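Local coordinates for kinesin-like protein KIF19 (Mus musculus, PDB 5GSZ) that walks toward microtubule plus ends and depolymerises microtubules at ciliary tips, setting the length of motile cilia, here as its ADP-bound motor domain, at residues S218-Q230 against V241-E255. Numbering follows the deposited sequence.
Sequences SRSHAVLQVAVRQ and VRQGRLFMIDLAGSE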
loop_
_atom_site.group_PDB
_atom_site.type_symbol
_atom_site.label_atom_id
_atom_site.label_comp_id
_atom_site.label_asym_id
_atom_site.label_seq_id
_atom_site.Cartn_x
_atom_site.Cartn_y
_atom_site.Cartn_z
ATOM N N SER A 218 -0.065 14.970 -0.364
ATOM C CA SER A 218 -1.096 13.950 -0.432
ATOM C C SER A 218 -1.052 13.169 -1.738
ATOM O O SER A 218 -1.806 12.196 -1.879
ATOM C CB SER A 218 -2.477 14.588 -0.254
ATOM O OG SER A 218 -2.752 15.544 -1.274
ATOM N N ARG A 219 -0.189 13.558 -2.678
ATOM C CA ARG A 219 -0.138 12.951 -4.000
ATOM C C ARG A 219 1.136 12.147 -4.230
ATOM O O ARG A 219 1.521 11.911 -5.377
ATOM C CB ARG A 219 -0.271 14.036 -5.060
ATOM C CG ARG A 219 -1.218 15.152 -4.671
ATOM C CD ARG A 219 -1.367 16.116 -5.830
ATOM N NE ARG A 219 -1.226 15.403 -7.093
ATOM C CZ ARG A 219 -2.247 14.951 -7.812
ATOM N NH1 ARG A 219 -3.488 15.150 -7.392
ATOM N NH2 ARG A 219 -2.028 14.302 -8.944
ATOM N N SER A 220 1.801 11.729 -3.171
ATOM C CA SER A 220 3.084 11.058 -3.268
ATOM C C SER A 220 2.884 9.579 -2.965
ATOM O O SER A 220 2.508 9.224 -1.843
ATOM C CB SER A 220 4.079 11.689 -2.306
ATOM O OG SER A 220 5.199 10.853 -2.167
ATOM N N HIS A 221 3.095 8.722 -3.980
ATOM C CA HIS A 221 3.234 7.283 -3.766
ATOM C C HIS A 221 4.636 6.989 -3.277
ATOM O O HIS A 221 5.610 7.473 -3.859
ATOM C CB HIS A 221 3.023 6.476 -5.043
ATOM C CG HIS A 221 1.658 6.583 -5.640
ATOM N ND1 HIS A 221 0.504 6.461 -4.897
ATOM C CD2 HIS A 221 1.263 6.723 -6.926
ATOM C CE1 HIS A 221 -0.544 6.560 -5.695
ATOM N NE2 HIS A 221 -0.109 6.727 -6.929
ATOM N N ALA A 222 4.756 6.173 -2.242
ATOM C CA ALA A 222 6.066 5.696 -1.819
ATOM C C ALA A 222 6.133 4.194 -2.068
ATOM O O ALA A 222 5.276 3.439 -1.604
ATOM C CB ALA A 222 6.338 6.050 -0.358
ATOM N N VAL A 223 7.118 3.759 -2.836
ATOM C CA VAL A 223 7.239 2.349 -3.161
ATOM C C VAL A 223 8.545 1.836 -2.589
ATOM O O VAL A 223 9.625 2.350 -2.911
ATOM C CB VAL A 223 7.159 2.077 -4.667
ATOM C CG1 VAL A 223 7.079 0.583 -4.882
ATOM C CG2 VAL A 223 5.937 2.786 -5.298
ATOM N N LEU A 224 8.438 0.836 -1.730
ATOM C CA LEU A 224 9.575 0.056 -1.277
ATOM C C LEU A 224 9.497 -1.314 -1.961
ATOM O O LEU A 224 8.509 -2.049 -1.798
ATOM C CB LEU A 224 9.565 -0.061 0.250
ATOM C CG LEU A 224 10.743 -0.846 0.814
ATOM C CD1 LEU A 224 11.985 -0.036 0.630
ATOM C CD2 LEU A 224 10.533 -1.176 2.275
ATOM N N GLN A 225 10.499 -1.636 -2.771
ATOM C CA GLN A 225 10.548 -2.942 -3.410
ATOM C C GLN A 225 11.766 -3.716 -2.942
ATOM O O GLN A 225 12.845 -3.153 -2.773
ATOM C CB GLN A 225 10.529 -2.851 -4.928
ATOM C CG GLN A 225 11.292 -1.719 -5.536
ATOM C CD GLN A 225 11.679 -2.047 -6.976
ATOM O OE1 GLN A 225 11.725 -3.233 -7.369
ATOM N NE2 GLN A 225 11.917 -1.004 -7.783
ATOM N N VAL A 226 11.554 -5.002 -2.696
ATOM C CA VAL A 226 12.579 -5.922 -2.237
ATOM C C VAL A 226 12.631 -7.079 -3.218
ATOM O O VAL A 226 11.622 -7.761 -3.429
ATOM C CB VAL A 226 12.294 -6.447 -0.822
ATOM C CG1 VAL A 226 13.445 -7.342 -0.354
ATOM C CG2 VAL A 226 12.050 -5.306 0.121
ATOM N N ALA A 227 13.804 -7.304 -3.803
ATOM C CA ALA A 227 14.049 -8.412 -4.718
ATOM C C ALA A 227 14.830 -9.501 -3.993
ATOM O O ALA A 227 15.681 -9.200 -3.151
ATOM C CB ALA A 227 14.820 -7.924 -5.938
ATOM N N VAL A 228 14.530 -10.767 -4.303
ATOM C CA VAL A 228 15.169 -11.917 -3.642
ATOM C C VAL A 228 15.453 -12.997 -4.683
ATOM O O VAL A 228 14.520 -13.592 -5.239
ATOM C CB VAL A 228 14.318 -12.502 -2.500
ATOM C CG1 VAL A 228 14.995 -13.707 -1.915
ATOM C CG2 VAL A 228 14.077 -11.468 -1.409
ATOM N N ARG A 229 16.724 -13.272 -4.934
ATOM C CA ARG A 229 17.108 -14.373 -5.802
ATOM C C ARG A 229 17.520 -15.584 -4.964
ATOM O O ARG A 229 18.144 -15.449 -3.906
ATOM C CB ARG A 229 18.229 -13.955 -6.752
ATOM C CG ARG A 229 18.401 -14.898 -7.928
ATOM C CD ARG A 229 19.015 -14.199 -9.101
ATOM N NE ARG A 229 20.352 -13.689 -8.805
ATOM C CZ ARG A 229 20.982 -12.790 -9.560
ATOM N NH1 ARG A 229 20.385 -12.312 -10.645
ATOM N NH2 ARG A 229 22.203 -12.366 -9.232
ATOM N N GLN A 230 17.120 -16.769 -5.424
ATOM C CA GLN A 230 17.276 -18.022 -4.693
ATOM C C GLN A 230 17.805 -19.068 -5.657
ATOM O O GLN A 230 17.113 -19.435 -6.616
ATOM C CB GLN A 230 15.948 -18.500 -4.090
ATOM C CG GLN A 230 16.081 -19.645 -3.091
ATOM C CD GLN A 230 14.766 -20.417 -2.887
ATOM O OE1 GLN A 230 13.916 -20.452 -3.776
ATOM N NE2 GLN A 230 14.583 -21.002 -1.696
ATOM N N VAL A 241 16.527 -21.121 -11.138
ATOM C CA VAL A 241 16.949 -20.027 -10.254
ATOM C C VAL A 241 15.778 -19.056 -10.045
ATOM O O VAL A 241 15.237 -18.505 -11.007
ATOM C CB VAL A 241 18.179 -19.293 -10.824
ATOM C CG1 VAL A 241 18.716 -18.274 -9.815
ATOM C CG2 VAL A 241 19.265 -20.283 -11.211
ATOM N N ARG A 242 15.396 -18.826 -8.793
ATOM C CA ARG A 242 14.153 -18.130 -8.480
ATOM C C ARG A 242 14.400 -16.651 -8.202
ATOM O O ARG A 242 15.471 -16.260 -7.745
ATOM C CB ARG A 242 13.469 -18.779 -7.272
ATOM C CG ARG A 242 13.214 -20.265 -7.424
ATOM C CD ARG A 242 12.084 -20.540 -8.379
ATOM N NE ARG A 242 12.134 -21.900 -8.913
ATOM C CZ ARG A 242 11.711 -22.982 -8.264
ATOM N NH1 ARG A 242 11.206 -22.880 -7.040
ATOM N NH2 ARG A 242 11.801 -24.172 -8.842
ATOM N N GLN A 243 13.387 -15.825 -8.479
ATOM C CA GLN A 243 13.479 -14.371 -8.285
ATOM C C GLN A 243 12.106 -13.878 -7.824
ATOM O O GLN A 243 11.208 -13.640 -8.637
ATOM C CB GLN A 243 13.937 -13.671 -9.559
ATOM C CG GLN A 243 14.068 -12.135 -9.472
ATOM C CD GLN A 243 15.358 -11.678 -8.807
ATOM O OE1 GLN A 243 16.450 -12.097 -9.206
ATOM N NE2 GLN A 243 15.245 -10.799 -7.806
ATOM N N GLY A 244 11.948 -13.728 -6.513
ATOM C CA GLY A 244 10.727 -13.185 -5.953
ATOM C C GLY A 244 10.829 -11.682 -5.779
ATOM O O GLY A 244 11.902 -11.126 -5.584
ATOM N N ARG A 245 9.691 -11.014 -5.871
ATOM C CA ARG A 245 9.683 -9.563 -5.852
ATOM C C ARG A 245 8.531 -9.112 -4.966
ATOM O O ARG A 245 7.367 -9.378 -5.277
ATOM C CB ARG A 245 9.570 -9.016 -7.266
ATOM C CG ARG A 245 10.261 -7.697 -7.432
ATOM C CD ARG A 245 10.226 -7.231 -8.867
ATOM N NE ARG A 245 10.809 -5.900 -8.972
ATOM C CZ ARG A 245 10.672 -5.113 -10.037
ATOM N NH1 ARG A 245 9.961 -5.541 -11.076
ATOM N NH2 ARG A 245 11.225 -3.895 -10.055
ATOM N N LEU A 246 8.860 -8.471 -3.844
ATOM C CA LEU A 246 7.871 -7.917 -2.930
ATOM C C LEU A 246 7.798 -6.409 -3.136
ATOM O O LEU A 246 8.828 -5.742 -3.249
ATOM C CB LEU A 246 8.209 -8.249 -1.470
ATOM C CG LEU A 246 7.354 -7.495 -0.432
ATOM C CD1 LEU A 246 5.863 -7.848 -0.536
ATOM C CD2 LEU A 246 7.855 -7.681 0.981
ATOM N N PHE A 247 6.579 -5.883 -3.209
ATOM C CA PHE A 247 6.333 -4.452 -3.326
ATOM C C PHE A 247 5.520 -3.987 -2.136
ATOM O O PHE A 247 4.478 -4.579 -1.832
ATOM C CB PHE A 247 5.570 -4.105 -4.599
ATOM C CG PHE A 247 6.422 -4.050 -5.819
ATOM C CD1 PHE A 247 7.131 -2.910 -6.128
ATOM C CD2 PHE A 247 6.497 -5.131 -6.677
ATOM C CE1 PHE A 247 7.905 -2.861 -7.267
ATOM C CE2 PHE A 247 7.267 -5.071 -7.811
ATOM C CZ PHE A 247 7.966 -3.941 -8.103
ATOM N N MET A 248 5.985 -2.924 -1.479
ATOM C CA MET A 248 5.317 -2.386 -0.294
ATOM C C MET A 248 5.050 -0.906 -0.529
ATOM O O MET A 248 5.987 -0.099 -0.600
ATOM C CB MET A 248 6.145 -2.627 0.968
ATOM C CG MET A 248 6.127 -4.090 1.375
ATOM S SD MET A 248 7.011 -4.505 2.903
ATOM C CE MET A 248 8.704 -4.247 2.392
ATOM N N ILE A 249 3.777 -0.549 -0.661
ATOM C CA ILE A 249 3.397 0.734 -1.228
ATOM C C ILE A 249 2.596 1.542 -0.223
ATOM O O ILE A 249 1.619 1.047 0.354
ATOM C CB ILE A 249 2.624 0.551 -2.539
ATOM C CG1 ILE A 249 3.526 -0.185 -3.533
ATOM C CG2 ILE A 249 2.182 1.918 -3.073
ATOM C CD1 ILE A 249 2.782 -0.830 -4.674
ATOM N N ASP A 250 3.037 2.789 -0.018
ATOM C CA ASP A 250 2.321 3.837 0.694
ATOM C C ASP A 250 1.696 4.751 -0.359
ATOM O O ASP A 250 2.371 5.620 -0.910
ATOM C CB ASP A 250 3.285 4.596 1.594
ATOM C CG ASP A 250 2.582 5.602 2.504
ATOM O OD1 ASP A 250 1.350 5.501 2.691
ATOM O OD2 ASP A 250 3.270 6.498 3.039
ATOM N N LEU A 251 0.408 4.563 -0.631
ATOM C CA LEU A 251 -0.227 5.218 -1.768
ATOM C C LEU A 251 -0.419 6.714 -1.531
ATOM O O LEU A 251 -0.253 7.240 -0.426
ATOM C CB LEU A 251 -1.593 4.607 -2.074
ATOM C CG LEU A 251 -1.647 3.225 -2.701
ATOM C CD1 LEU A 251 -3.071 2.753 -2.864
ATOM C CD2 LEU A 251 -0.962 3.277 -4.029
ATOM N N ALA A 252 -0.799 7.399 -2.606
ATOM C CA ALA A 252 -1.340 8.735 -2.476
ATOM C C ALA A 252 -2.688 8.671 -1.760
ATOM O O ALA A 252 -3.310 7.609 -1.641
ATOM C CB ALA A 252 -1.466 9.396 -3.849
ATOM N N GLY A 253 -3.124 9.818 -1.246
ATOM C CA GLY A 253 -4.377 9.860 -0.521
ATOM C C GLY A 253 -5.571 9.653 -1.438
ATOM O O GLY A 253 -5.567 10.046 -2.603
ATOM N N SER A 254 -6.612 9.020 -0.889
ATOM C CA SER A 254 -7.788 8.688 -1.694
ATOM C C SER A 254 -8.479 9.918 -2.275
ATOM O O SER A 254 -9.151 9.815 -3.304
ATOM C CB SER A 254 -8.786 7.913 -0.849
ATOM O OG SER A 254 -8.193 6.740 -0.389
ATOM N N GLU A 255 -8.337 11.077 -1.637
ATOM C CA GLU A 255 -9.196 12.220 -1.914
ATOM C C GLU A 255 -8.849 12.924 -3.214
ATOM O O GLU A 255 -9.721 13.084 -4.076
ATOM C CB GLU A 255 -9.142 13.213 -0.749
ATOM C CG GLU A 255 -7.787 13.842 -0.533
ATOM C CD GLU A 255 -6.841 12.979 0.292
ATOM O OE1 GLU A 255 -7.204 11.832 0.649
ATOM O OE2 GLU A 255 -5.722 13.454 0.585
#
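Gln225 and Arg245 sit diagonally across an antiparallel hairpin in the central sheet of the kinesin motor domain, where strand 220-232 pairs with strand 242-250. Gln225 OE1 accepts a hydrogen bond from Arg245 NH2 at 2.8 Å and a weak one from NE, at the edge of the guanidinium, with the amide and guanidinium planes 45° apart. Phe247 CZ lies 3.5 Å from the guanidinium plane, over its centre, while Gln225 CB rests 3.5 Å from Phe247 CE1. Val223 CG1 meets the edge of that ring at CD1 and also packs beside Ile249 CG1.

On the other face the middle of the hairpin is tight and apolar: Leu224 and Met248 run side by side, CD2 to CE 3.6 Å, and the bend at Met248 chi3 (-69°) also brings CE near Val226 CG2. Tyr124 of helix 123-136 covers Leu224 and Met248. At the end away from the nucleotide the packing gives way to exposed Val241, Arg242 and Gln243; Arg229 passes Gln243 OE1 with its CD and forms a salt bridge with Glu145.

Beyond the Ala222-Asp250 pair, Ala252 N donates to His221 ND1 (2.8 Å) and Gly253 N to Ser218 O. Asp250-Glu255 is the DLAGSE motif of kinesin switch II, and Ser218-His221 ends the SSRSH motif of switch I, so these two bonds tie the switches together. Asp250 OD2, near magnesium, is hydrogen-bonded to Thr111 and salt-bridged to Arg206; Glu255 OE2 is hydrogen-bonded to Thr106. Polar bonds thus join switch to switch and to the P-loop, consistent with nucleotide sensing.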